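Local coordinates for versicolorin reductase (Brucella melitensis, PDB 4NIM), which probably catalyses NAD(P)(H)-dependent reduction or oxidation as a short-chain dehydrogenase/reductase, at residues 118-123 / 163-168; 150-155 / 168-173; 190-195 / 242-247. One frame throughout, in Å; residues are numbered along the deposited sequence. Where two conformers were deposited one is given.

Contact 1 (118-123 / 163-168); sequences DRLFAV and IAAYCA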
ATOM      1  N   ASP A 118      -7.462 -11.520  13.187  1.00 16.99           N
ATOM      2  CA  ASP A 118      -6.643 -12.249  12.229  1.00 17.56           C
ATOM      3  C   ASP A 118      -6.814 -11.677  10.796  1.00 17.89           C
ATOM      4  O   ASP A 118      -5.842 -11.598  10.054  1.00 17.16           O
ATOM      5  CB  ASP A 118      -7.031 -13.739  12.211  1.00 19.05           C
ATOM      6  CG  ASP A 118      -6.500 -14.493  13.418  1.00 19.91           C
ATOM      7  OD1 ASP A 118      -5.649 -13.943  14.142  1.00 19.98           O
ATOM      8  OD2 ASP A 118      -6.940 -15.648  13.611  1.00 21.76           O
ATOM      9  N   ARG A 119      -8.037 -11.303  10.414  1.00 18.78           N
ATOM     10  CA  ARG A 119      -8.271 -10.707   9.053  1.00 19.56           C
ATOM     11  C   ARG A 119      -7.488  -9.382   8.920  1.00 18.92           C
ATOM     12  O   ARG A 119      -6.907  -9.072   7.886  1.00 19.49           O
ATOM     13  CB  ARG A 119      -9.755 -10.302   8.848  1.00 22.44           C
ATOM     14  CG  ARG A 119     -10.721 -11.369   8.527  1.00 26.59           C
ATOM     15  CD  ARG A 119     -11.983 -10.790   7.856  1.00 27.11           C
ATOM     16  NE  ARG A 119     -12.845  -9.940   8.691  1.00 27.04           N
ATOM     17  CZ  ARG A 119     -13.610 -10.391   9.690  1.00 26.62           C
ATOM     18  NH1 ARG A 119     -13.563 -11.667  10.066  1.00 26.78           N
ATOM     19  NH2 ARG A 119     -14.367  -9.548  10.357  1.00 26.37           N
ATOM     20  N   LEU A 120      -7.596  -8.538   9.929  1.00 18.25           N
ATOM     21  CA  LEU A 120      -6.860  -7.274   9.929  1.00 17.82           C
ATOM     22  C   LEU A 120      -5.352  -7.494   9.757  1.00 17.63           C
ATOM     23  O   LEU A 120      -4.739  -6.901   8.864  1.00 17.50           O
ATOM     24  CB  LEU A 120      -7.131  -6.519  11.203  1.00 17.49           C
ATOM     25  CG  LEU A 120      -8.500  -5.803  11.197  1.00 18.11           C
ATOM     26  CD1 LEU A 120      -8.873  -5.360  12.571  1.00 18.34           C
ATOM     27  CD2 LEU A 120      -8.516  -4.574  10.283  1.00 18.39           C
ATOM     28  N   PHE A 121      -4.762  -8.342  10.576  1.00 16.39           N
ATOM     29  CA  PHE A 121      -3.310  -8.624  10.437  1.00 17.03           C
ATOM     30  C   PHE A 121      -2.982  -9.311   9.120  1.00 17.30           C
ATOM     31  O   PHE A 121      -1.934  -9.055   8.537  1.00 18.37           O
ATOM     32  CB  PHE A 121      -2.764  -9.385  11.642  1.00 16.52           C
ATOM     33  CG  PHE A 121      -2.440  -8.498  12.771  1.00 16.19           C
ATOM     34  CD1 PHE A 121      -3.441  -7.981  13.568  1.00 16.45           C
ATOM     35  CD2 PHE A 121      -1.153  -8.069  12.970  1.00 15.84           C
ATOM     36  CE1 PHE A 121      -3.143  -7.073  14.555  1.00 16.28           C
ATOM     37  CE2 PHE A 121      -0.841  -7.172  13.967  1.00 15.17           C
ATOM     38  CZ  PHE A 121      -1.857  -6.669  14.759  1.00 15.75           C
ATOM     39  N   ALA A 122      -3.874 -10.189   8.642  1.00 17.34           N
ATOM     40  CA  ALA A 122      -3.647 -10.888   7.422  1.00 17.24           C
ATOM     41  C   ALA A 122      -3.566  -9.914   6.229  1.00 17.44           C
ATOM     42  O   ALA A 122      -2.675 -10.055   5.378  1.00 17.68           O
ATOM     43  CB  ALA A 122      -4.741 -11.926   7.164  1.00 18.01           C
ATOM     44  N   VAL A 123      -4.468  -8.939   6.166  1.00 17.09           N
ATOM     45  CA  VAL A 123      -4.528  -8.046   4.998  1.00 17.49           C
ATOM     46  C   VAL A 123      -3.576  -6.866   5.214  1.00 17.25           C
ATOM     47  O   VAL A 123      -2.913  -6.459   4.294  1.00 16.37           O
ATOM     48  CB  VAL A 123      -5.958  -7.524   4.702  1.00 18.22           C
ATOM     49  CG1 VAL A 123      -5.964  -6.507   3.550  1.00 18.45           C
ATOM     50  CG2 VAL A 123      -6.891  -8.696   4.383  1.00 19.00           C
ATOM     51  N   ILE A 163     -10.998   0.984  16.985  1.00 17.03           N
ATOM     52  CA  ILE A 163     -10.240   0.219  16.021  1.00 17.06           C
ATOM     53  C   ILE A 163      -8.930  -0.340  16.583  1.00 16.42           C
ATOM     54  O   ILE A 163      -7.875  -0.246  15.950  1.00 16.88           O
ATOM     55  CB  ILE A 163      -9.972   1.045  14.723  1.00 17.10           C
ATOM     56  CG1 ILE A 163      -9.631   2.517  15.020  1.00 17.76           C
ATOM     57  CG2 ILE A 163     -11.101   0.924  13.721  1.00 18.11           C
ATOM     58  CD1 ILE A 163      -9.365   3.323  13.763  1.00 18.41           C
ATOM     59  N   ALA A 164      -8.986  -1.033  17.731  1.00 16.41           N
ATOM     60  CA  ALA A 164      -7.771  -1.434  18.389  1.00 15.84           C
ATOM     61  C   ALA A 164      -6.879  -2.312  17.560  1.00 15.21           C
ATOM     62  O   ALA A 164      -5.674  -2.036  17.474  1.00 14.50           O
ATOM     63  CB  ALA A 164      -8.051  -2.112  19.747  1.00 16.59           C
ATOM     64  N   ALA A 165      -7.407  -3.407  17.017  1.00 14.81           N
ATOM     65  CA  ALA A 165      -6.559  -4.351  16.298  1.00 14.99           C
ATOM     66  C   ALA A 165      -6.050  -3.730  14.984  1.00 14.70           C
ATOM     67  O   ALA A 165      -4.874  -3.965  14.584  1.00 14.44           O
ATOM     68  CB  ALA A 165      -7.318  -5.646  15.985  1.00 15.97           C
ATOM     69  N   TYR A 166      -6.898  -2.926  14.376  1.00 14.89           N
ATOM     70  CA  TYR A 166      -6.527  -2.206  13.125  1.00 15.55           C
ATOM     71  C   TYR A 166      -5.294  -1.343  13.380  1.00 15.14           C
ATOM     72  O   TYR A 166      -4.327  -1.392  12.621  1.00 15.23           O
ATOM     73  CB  TYR A 166      -7.665  -1.304  12.652  1.00 16.13           C
ATOM     74  CG  TYR A 166      -7.304  -0.281  11.579  1.00 17.31           C
ATOM     75  CD1 TYR A 166      -7.364  -0.587  10.274  1.00 18.80           C
ATOM     76  CD2 TYR A 166      -6.900   1.016  11.941  1.00 18.74           C
ATOM     77  CE1 TYR A 166      -7.075   0.378   9.280  1.00 20.15           C
ATOM     78  CE2 TYR A 166      -6.533   1.957  11.007  1.00 18.66           C
ATOM     79  CZ  TYR A 166      -6.652   1.643   9.687  1.00 20.48           C
ATOM     80  OH  TYR A 166      -6.303   2.618   8.815  1.00 23.36           O
ATOM     81  N   CYS A 167      -5.301  -0.610  14.490  1.00 15.66           N
ATOM     82  CA  CYS A 167      -4.179   0.310  14.786  1.00 15.22           C
ATOM     83  C   CYS A 167      -2.906  -0.509  14.958  1.00 15.78           C
ATOM     84  O   CYS A 167      -1.901  -0.206  14.323  1.00 15.68           O
ATOM     85  CB  CYS A 167      -4.442   1.137  16.002  1.00 15.60           C
ATOM     86  SG  CYS A 167      -5.849   2.256  15.794  1.00 16.47           S
ATOM     87  N   ALA A 168      -2.969  -1.575  15.772  1.00 15.46           N
ATOM     88  CA  ALA A 168      -1.802  -2.476  15.929  1.00 15.15           C
ATOM     89  C   ALA A 168      -1.275  -3.062  14.617  1.00 15.03           C
ATOM     90  O   ALA A 168      -0.054  -3.188  14.426  1.00 14.18           O
ATOM     91  CB  ALA A 168      -2.127  -3.575  16.973  1.00 15.21           C
TER

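Contact 2 (150-155 / 168-173); sequences NVSSMS and ASKGAL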
ATOM      1  N   ASN A 150       4.460   1.427   1.157  1.00 16.58           N
ATOM      2  CA  ASN A 150       3.431   0.904   2.025  1.00 16.12           C
ATOM      3  C   ASN A 150       2.428   1.987   2.416  1.00 15.73           C
ATOM      4  O   ASN A 150       2.829   3.080   2.856  1.00 16.29           O
ATOM      5  CB  ASN A 150       4.077   0.316   3.269  1.00 16.62           C
ATOM      6  CG  ASN A 150       4.933  -0.891   2.934  1.00 17.44           C
ATOM      7  OD1 ASN A 150       4.587  -1.635   2.009  1.00 17.78           O
ATOM      8  ND2 ASN A 150       6.044  -1.072   3.637  1.00 17.08           N
ATOM      9  N   VAL A 151       1.147   1.716   2.260  1.00 15.33           N
ATOM     10  CA  VAL A 151       0.138   2.680   2.691  1.00 15.76           C
ATOM     11  C   VAL A 151      -0.301   2.264   4.112  1.00 15.90           C
ATOM     12  O   VAL A 151      -0.988   1.254   4.303  1.00 16.01           O
ATOM     13  CB  VAL A 151      -1.051   2.734   1.772  1.00 16.62           C
ATOM     14  CG1 VAL A 151      -2.092   3.764   2.277  1.00 17.16           C
ATOM     15  CG2 VAL A 151      -0.601   3.136   0.343  1.00 17.53           C
ATOM     16  N   SER A 152       0.154   3.020   5.091  1.00 15.78           N
ATOM     17  CA  SER A 152      -0.155   2.766   6.473  1.00 15.91           C
ATOM     18  C   SER A 152      -1.121   3.870   6.933  1.00 17.08           C
ATOM     19  O   SER A 152      -1.873   4.396   6.123  1.00 17.64           O
ATOM     20  CB  SER A 152       1.113   2.738   7.310  1.00 15.56           C
ATOM     21  OG  SER A 152       0.837   2.369   8.644  1.00 15.49           O
ATOM     22  N   SER A 153      -1.191   4.125   8.244  1.00 17.24           N
ATOM     23  CA  SER A 153      -2.238   4.975   8.782  1.00 17.32           C
ATOM     24  C   SER A 153      -1.723   5.983   9.784  1.00 17.22           C
ATOM     25  O   SER A 153      -0.735   5.734  10.481  1.00 17.12           O
ATOM     26  CB  SER A 153      -3.293   4.055   9.431  1.00 17.32           C
ATOM     27  OG  SER A 153      -4.328   4.789  10.055  1.00 17.18           O
ATOM     28  N   MET A 154      -2.465   7.074   9.979  1.00 16.97           N
ATOM     29  CA  MET A 154      -2.195   7.993  11.091  1.00 16.86           C
ATOM     30  C   MET A 154      -2.470   7.331  12.426  1.00 16.49           C
ATOM     31  O   MET A 154      -2.089   7.823  13.467  1.00 17.24           O
ATOM     32  CB  MET A 154      -3.026   9.285  10.991  1.00 17.35           C
ATOM     33  CG  MET A 154      -2.576  10.173   9.854  1.00 17.60           C
ATOM     34  SD  MET A 154      -0.883  10.828   9.968  1.00 17.75           S
ATOM     35  CE  MET A 154      -0.969  11.928  11.337  1.00 18.35           C
ATOM     36  N   SER A 155      -3.196   6.211  12.397  1.00 16.99           N
ATOM     37  CA  SER A 155      -3.489   5.429  13.574  1.00 17.32           C
ATOM     38  C   SER A 155      -2.351   4.528  14.075  1.00 17.74           C
ATOM     39  O   SER A 155      -2.452   3.910  15.170  1.00 18.85           O
ATOM     40  CB  SER A 155      -4.729   4.557  13.282  1.00 18.27           C
ATOM     41  OG  SER A 155      -5.863   5.320  13.043  1.00 19.11           O
ATOM     42  N   ALA A 168      -2.969  -1.575  15.772  1.00 15.46           N
ATOM     43  CA  ALA A 168      -1.802  -2.476  15.929  1.00 15.15           C
ATOM     44  C   ALA A 168      -1.275  -3.062  14.617  1.00 15.03           C
ATOM     45  O   ALA A 168      -0.054  -3.188  14.426  1.00 14.18           O
ATOM     46  CB  ALA A 168      -2.127  -3.575  16.973  1.00 15.21           C
ATOM     47  N   SER A 169      -2.156  -3.460  13.702  1.00 15.49           N
ATOM     48  CA  SER A 169      -1.734  -3.998  12.397  1.00 15.61           C
ATOM     49  C   SER A 169      -0.924  -2.988  11.580  1.00 15.96           C
ATOM     50  O   SER A 169       0.006  -3.373  10.883  1.00 16.01           O
ATOM     51  CB  SER A 169      -2.923  -4.523  11.561  1.00 15.54           C
ATOM     52  OG  SER A 169      -3.739  -3.477  11.021  1.00 15.52           O
ATOM     53  N   LYS A 170      -1.301  -1.704  11.667  1.00 15.33           N
ATOM     54  CA  LYS A 170      -0.569  -0.581  11.037  1.00 15.08           C
ATOM     55  C   LYS A 170       0.747  -0.236  11.736  1.00 14.48           C
ATOM     56  O   LYS A 170       1.732   0.084  11.073  1.00 15.19           O
ATOM     57  CB  LYS A 170      -1.483   0.625  10.976  1.00 15.30           C
ATOM     58  CG  LYS A 170      -2.756   0.319  10.191  1.00 16.31           C
ATOM     59  CD  LYS A 170      -2.493   0.141   8.689  1.00 17.15           C
ATOM     60  CE  LYS A 170      -3.758  -0.207   7.933  1.00 18.83           C
ATOM     61  NZ  LYS A 170      -3.652  -0.183   6.406  1.00 19.87           N
ATOM     62  N   GLY A 171       0.818  -0.375  13.068  1.00 13.59           N
ATOM     63  CA  GLY A 171       2.074  -0.212  13.728  1.00 13.33           C
ATOM     64  C   GLY A 171       3.053  -1.275  13.351  1.00 12.90           C
ATOM     65  O   GLY A 171       4.233  -0.998  13.174  1.00 12.72           O
ATOM     66  N   ALA A 172       2.569  -2.495  13.159  1.00 12.86           N
ATOM     67  CA  ALA A 172       3.439  -3.543  12.692  1.00 13.25           C
ATOM     68  C   ALA A 172       3.991  -3.205  11.300  1.00 13.83           C
ATOM     69  O   ALA A 172       5.179  -3.450  11.017  1.00 14.09           O
ATOM     70  CB  ALA A 172       2.700  -4.868  12.628  1.00 13.77           C
ATOM     71  N   LEU A 173       3.144  -2.636  10.455  1.00 13.79           N
ATOM     72  CA  LEU A 173       3.574  -2.267   9.117  1.00 14.17           C
ATOM     73  C   LEU A 173       4.694  -1.198   9.112  1.00 14.51           C
ATOM     74  O   LEU A 173       5.665  -1.274   8.322  1.00 15.20           O
ATOM     75  CB  LEU A 173       2.379  -1.852   8.304  1.00 14.79           C
ATOM     76  CG  LEU A 173       2.625  -1.506   6.805  1.00 15.24           C
ATOM     77  CD1 LEU A 173       3.077  -2.719   6.034  1.00 16.52           C
ATOM     78  CD2 LEU A 173       1.360  -0.997   6.216  1.00 16.47           C
TER
HETATM   79  O   HOH W   1      -3.908   2.693   5.805  1.00 25.97           O

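Contact 3 (190-195 / 242-247); sequences RVNSLN and AFLASE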
ATOM      1  N   ARG A 190      14.289   0.664  -2.216  1.00 19.12           N
ATOM      2  CA  ARG A 190      13.819   1.698  -1.295  1.00 18.82           C
ATOM      3  C   ARG A 190      12.439   1.305  -0.829  1.00 17.86           C
ATOM      4  O   ARG A 190      11.672   0.778  -1.631  1.00 18.48           O
ATOM      5  CB  ARG A 190      13.780   3.058  -1.962  1.00 18.64           C
ATOM      6  CG  ARG A 190      15.154   3.457  -2.425  1.00 20.27           C
ATOM      7  CD  ARG A 190      15.166   4.849  -3.009  1.00 21.25           C
ATOM      8  NE  ARG A 190      14.208   5.014  -4.091  1.00 21.29           N
ATOM      9  CZ  ARG A 190      13.085   5.741  -4.036  1.00 21.61           C
ATOM     10  NH1 ARG A 190      12.724   6.411  -2.938  1.00 21.12           N
ATOM     11  NH2 ARG A 190      12.349   5.875  -5.140  1.00 22.42           N
ATOM     12  N   VAL A 191      12.204   1.424   0.469  1.00 17.74           N
ATOM     13  CA  VAL A 191      10.912   1.076   1.089  1.00 17.15           C
ATOM     14  C   VAL A 191      10.463   2.204   2.021  1.00 16.35           C
ATOM     15  O   VAL A 191      11.104   2.476   3.039  1.00 16.38           O
ATOM     16  CB  VAL A 191      10.999  -0.225   1.889  1.00 18.19           C
ATOM     17  CG1 VAL A 191       9.597  -0.704   2.278  1.00 18.25           C
ATOM     18  CG2 VAL A 191      11.752  -1.310   1.092  1.00 19.13           C
ATOM     19  N   ASN A 192       9.347   2.813   1.694  1.00 15.70           N
ATOM     20  CA  ASN A 192       8.853   3.966   2.411  1.00 15.91           C
ATOM     21  C   ASN A 192       7.391   3.797   2.714  1.00 15.73           C
ATOM     22  O   ASN A 192       6.676   2.997   2.057  1.00 16.48           O
ATOM     23  CB  ASN A 192       9.067   5.228   1.601  1.00 16.21           C
ATOM     24  CG  ASN A 192      10.520   5.582   1.457  1.00 16.62           C
ATOM     25  OD1 ASN A 192      11.181   5.994   2.408  1.00 17.36           O
ATOM     26  ND2 ASN A 192      11.011   5.462   0.244  1.00 17.22           N
ATOM     27  N   SER A 193       6.946   4.534   3.726  1.00 16.01           N
ATOM     28  CA  SER A 193       5.557   4.476   4.134  1.00 15.94           C
ATOM     29  C   SER A 193       4.850   5.810   4.034  1.00 15.73           C
ATOM     30  O   SER A 193       5.421   6.836   4.349  1.00 16.35           O
ATOM     31  CB  SER A 193       5.492   3.995   5.621  1.00 16.76           C
ATOM     32  OG  SER A 193       4.134   3.923   6.012  1.00 17.88           O
ATOM     33  N   LEU A 194       3.598   5.764   3.613  1.00 15.66           N
ATOM     34  CA  LEU A 194       2.760   6.934   3.591  1.00 16.20           C
ATOM     35  C   LEU A 194       1.620   6.677   4.559  1.00 16.40           C
ATOM     36  O   LEU A 194       0.843   5.730   4.370  1.00 16.65           O
ATOM     37  CB  LEU A 194       2.238   7.221   2.171  1.00 16.39           C
ATOM     38  CG  LEU A 194       1.503   8.557   2.064  1.00 17.45           C
ATOM     39  CD1 LEU A 194       2.474   9.723   2.170  1.00 17.93           C
ATOM     40  CD2 LEU A 194       0.737   8.618   0.736  1.00 18.57           C
ATOM     41  N   ASN A 195       1.533   7.495   5.609  1.00 17.02           N
ATOM     42  CA  ASN A 195       0.628   7.189   6.710  1.00 17.10           C
ATOM     43  C   ASN A 195      -0.566   8.122   6.611  1.00 17.55           C
ATOM     44  O   ASN A 195      -0.499   9.282   7.023  1.00 17.58           O
ATOM     45  CB  ASN A 195       1.294   7.288   8.081  1.00 17.83           C
ATOM     46  CG  ASN A 195       2.286   6.170   8.325  1.00 17.72           C
ATOM     47  OD1 ASN A 195       3.195   5.962   7.515  1.00 17.13           O
ATOM     48  ND2 ASN A 195       2.148   5.485   9.461  1.00 18.56           N
ATOM     49  N   ALA A 242       3.243   8.365  -5.904  1.00 21.02           N
ATOM     50  CA  ALA A 242       4.102   8.493  -7.054  1.00 21.42           C
ATOM     51  C   ALA A 242       5.478   9.100  -6.745  1.00 21.36           C
ATOM     52  O   ALA A 242       6.522   8.597  -7.247  1.00 22.04           O
ATOM     53  CB  ALA A 242       3.397   9.265  -8.166  1.00 22.49           C
ATOM     54  N   PHE A 243       5.501  10.142  -5.911  1.00 21.34           N
ATOM     55  CA  PHE A 243       6.763  10.735  -5.491  1.00 21.32           C
ATOM     56  C   PHE A 243       7.668   9.664  -4.909  1.00 21.18           C
ATOM     57  O   PHE A 243       8.819   9.499  -5.334  1.00 21.03           O
ATOM     58  CB  PHE A 243       6.541  11.895  -4.508  1.00 20.67           C
ATOM     59  CG  PHE A 243       7.794  12.353  -3.770  1.00 19.97           C
ATOM     60  CD1 PHE A 243       8.766  13.128  -4.406  1.00 20.83           C
ATOM     61  CD2 PHE A 243       7.970  12.051  -2.421  1.00 20.05           C
ATOM     62  CE1 PHE A 243       9.894  13.574  -3.730  1.00 20.34           C
ATOM     63  CE2 PHE A 243       9.107  12.499  -1.737  1.00 19.82           C
ATOM     64  CZ  PHE A 243      10.056  13.260  -2.386  1.00 20.23           C
ATOM     65  N   LEU A 244       7.120   8.906  -3.943  1.00 21.12           N
ATOM     66  CA  LEU A 244       7.878   7.914  -3.221  1.00 20.71           C
ATOM     67  C   LEU A 244       8.269   6.722  -4.075  1.00 21.03           C
ATOM     68  O   LEU A 244       9.285   6.106  -3.799  1.00 21.12           O
ATOM     69  CB  LEU A 244       7.112   7.393  -1.997  1.00 19.89           C
ATOM     70  CG  LEU A 244       6.786   8.425  -0.921  1.00 19.97           C
ATOM     71  CD1 LEU A 244       5.835   7.852   0.146  1.00 19.66           C
ATOM     72  CD2 LEU A 244       8.082   8.884  -0.287  1.00 19.38           C
ATOM     73  N   ALA A 245       7.492   6.457  -5.129  1.00 22.25           N
ATOM     74  CA  ALA A 245       7.743   5.344  -6.039  1.00 22.93           C
ATOM     75  C   ALA A 245       8.701   5.671  -7.139  1.00 25.06           C
ATOM     76  O   ALA A 245       9.168   4.734  -7.802  1.00 25.69           O
ATOM     77  CB  ALA A 245       6.438   4.881  -6.670  1.00 23.41           C
ATOM     78  N   SER A 246       9.026   6.959  -7.304  1.00 26.07           N
ATOM     79  CA  SER A 246       9.770   7.477  -8.457  0.50 27.06           C
ATOM     80  C   SER A 246      11.137   8.011  -8.056  1.00 27.99           C
ATOM     81  O   SER A 246      11.421   8.174  -6.884  1.00 28.21           O
ATOM     82  CB  SER A 246       9.008   8.653  -9.081  0.50 27.21           C
ATOM     83  OG  SER A 246       9.094   9.806  -8.253  0.50 26.61           O
ATOM     84  N   GLU A 247      11.953   8.321  -9.070  1.00 28.61           N
ATOM     85  CA  GLU A 247      13.311   8.876  -8.916  1.00 28.45           C
ATOM     86  C   GLU A 247      13.302  10.217  -8.242  1.00 26.64           C
ATOM     87  O   GLU A 247      14.327  10.659  -7.748  1.00 27.42           O
ATOM     88  CB  GLU A 247      14.021   9.023 -10.308  1.00 28.46           C
TER
HETATM   89  O   HOH W   2       9.537   4.150  -1.927  1.00 21.41           O

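Contact 1 (118-123 / 163-168)
The packing of helix 114-142 against the N-terminal turns of helix 164-183 brings Leu120 and Phe121 onto Ala165, Tyr166 and Ala168. The two short helical segments run almost parallel. Their axes differ by 22° and approach to 9.0 Å. Leu120 faces the partner helix and uses both its methyls. CD1 lies over the turn between Ala165 and Tyr166, 3.6 Å from Tyr166 N and 3.8 Å from Ala165 CB. CD2 reaches Tyr166 CB at 4.1 Å and comes to the edge of the tyrosine ring near CD1. The leucine and tyrosine side chains cross at about a right angle.

In short-chain dehydrogenases these helices lie side by side on one face of the Rossmann-type sheet, and Tyr166 with Lys170 fits the family's Tyr-x-x-x-Lys pattern. The tyrosine CB touches Leu120, and the ring passes it with one edge near Leu120 CD2. CG stands opposite the backbone N (chi1 166°), which carries the ring past Leu120, toward Asn124 of the same helix and toward Ser153.

Phe121, the next residue, reaches across beside Leu120. Its CG stands opposite its own carbonyl carbon (chi1 -82°), and the far end of the ring meets helix 164-183. CE1 lies 3.6 Å from Ala165 O. CZ is 3.7 Å from Ala168 C and 3.8 Å from Ala168 CB. Small alanines at 165 and 168 let the phenylalanine come close to the backbone. The ring is also stacked with Phe117, one turn earlier, which touches Ala165 as well.

Contact 2 (150-155 / 168-173)
The flat amide of Asn150 carries Leu173 on one face. Leu173 CD1 sits almost squarely above Asn150 CG, at 4.0 Å. Val191 of the neighbouring strand comes in obliquely from the other side, past the ND2 end. OD1 accepts from Asn99 ND2, and ND2 bonds to Thr177 OG1. Bonds at both ends should keep the amide from turning over under the leucine. The other methyl, Leu173 CD2, reaches further along the strand. It lies 3.8 Å from Val151 O and 3.9 Å from Ser152 CB.

The segments belong to strand 147-153 and helix 164-183, which with strand 190-196 form a beta-alpha-beta unit. The helix segment runs at 136° to the strand, with axes 7.7 Å apart at the closest. Ser153 and Lys170 match positions that in related short-chain dehydrogenases belong to the catalytic serine and lysine, so the contact probably borders the active site.

Lys170 leaves the helix toward the strand and bends at chi2 (-70°). Beyond the bend it is extended and runs alongside the serines. Its CG packs 3.9 Å from Ser153 CB. At the tip, NZ donates to a water at 2.9 Å, and that water donates to Ser152 O at 2.7 Å. Ser152 OG packs beside Lys170 CB, but its hydrogen-bond partner is Asp174 OD1, one turn on in the helix. Ser153 OG accepts from Ser155 N at 3.0 Å and 163°. This is an ST turn, and it helps to orient the hydroxyl, which also has a weak hydrogen bond with Tyr166 OH.

Contact 3 (190-195 / 242-247)
Arg190 reaches over the end of helix 234-245 and meets backbone carbonyls there. Its NH2 makes a weak hydrogen bond to Leu244 O, 3.4 Å long and bent to 132°. Ser246 O is nearer to NH2, at 3.0 Å, and also lies obliquely to the guanidinium. A bend at chi3 (-55°) folds the arginine chain back toward these carbonyls. Leu244 O has a second partner. A water donates to it at 2.7 Å and accepts from Asn192 ND2 at 2.9 Å, so the asparagine reaches the helix end through this single water.

Leu244 supplies the apolar part. Its CD1 lies 4.2 Å from Leu194 CB, and its CD2 lies 4.2 Å from Asn192 CB. The branched tip thus spans two alternate residues on the same side of the strand.

The polar ends are positioned from the second shell. Met252 O accepts from both Arg190 NH1 and Asn192 ND2. Asn192 OD1 accepts from Ala255 N, which ties the amide to the chain just before strand 256-259.

Strand 190-196 lies between strands 147-153 and 256-259 in the parallel Rossmann-type sheet. Helix 234-245 packs on one face of it, where Leu244 also touches Val149. Val191 and Ser193 point to the other face and pack on helix 164-183.

Overall arrangement
Contacts 1 and 2 lie on successive turns of helix 164-183 and share Ala168. Their centres are 9 Å apart. A weak hydrogen bond joins them, Tyr166 OH to Ser153 OG at 3.2 Å. With Lys170, these residues match the serine, tyrosine and lysine of the family's active site, so contacts 1 and 2 probably contribute residues to it. Contact 3 is joined to contact 2 through the sheet: Asn150 N lies 2.9 Å from Asn192 O, and Ser152 N 2.9 Å from Leu194 O. Their centres are about 15 Å apart. Contacts 1 and 3 do not touch; their centres are about 23 Å apart, on opposite sides of the chain's centre.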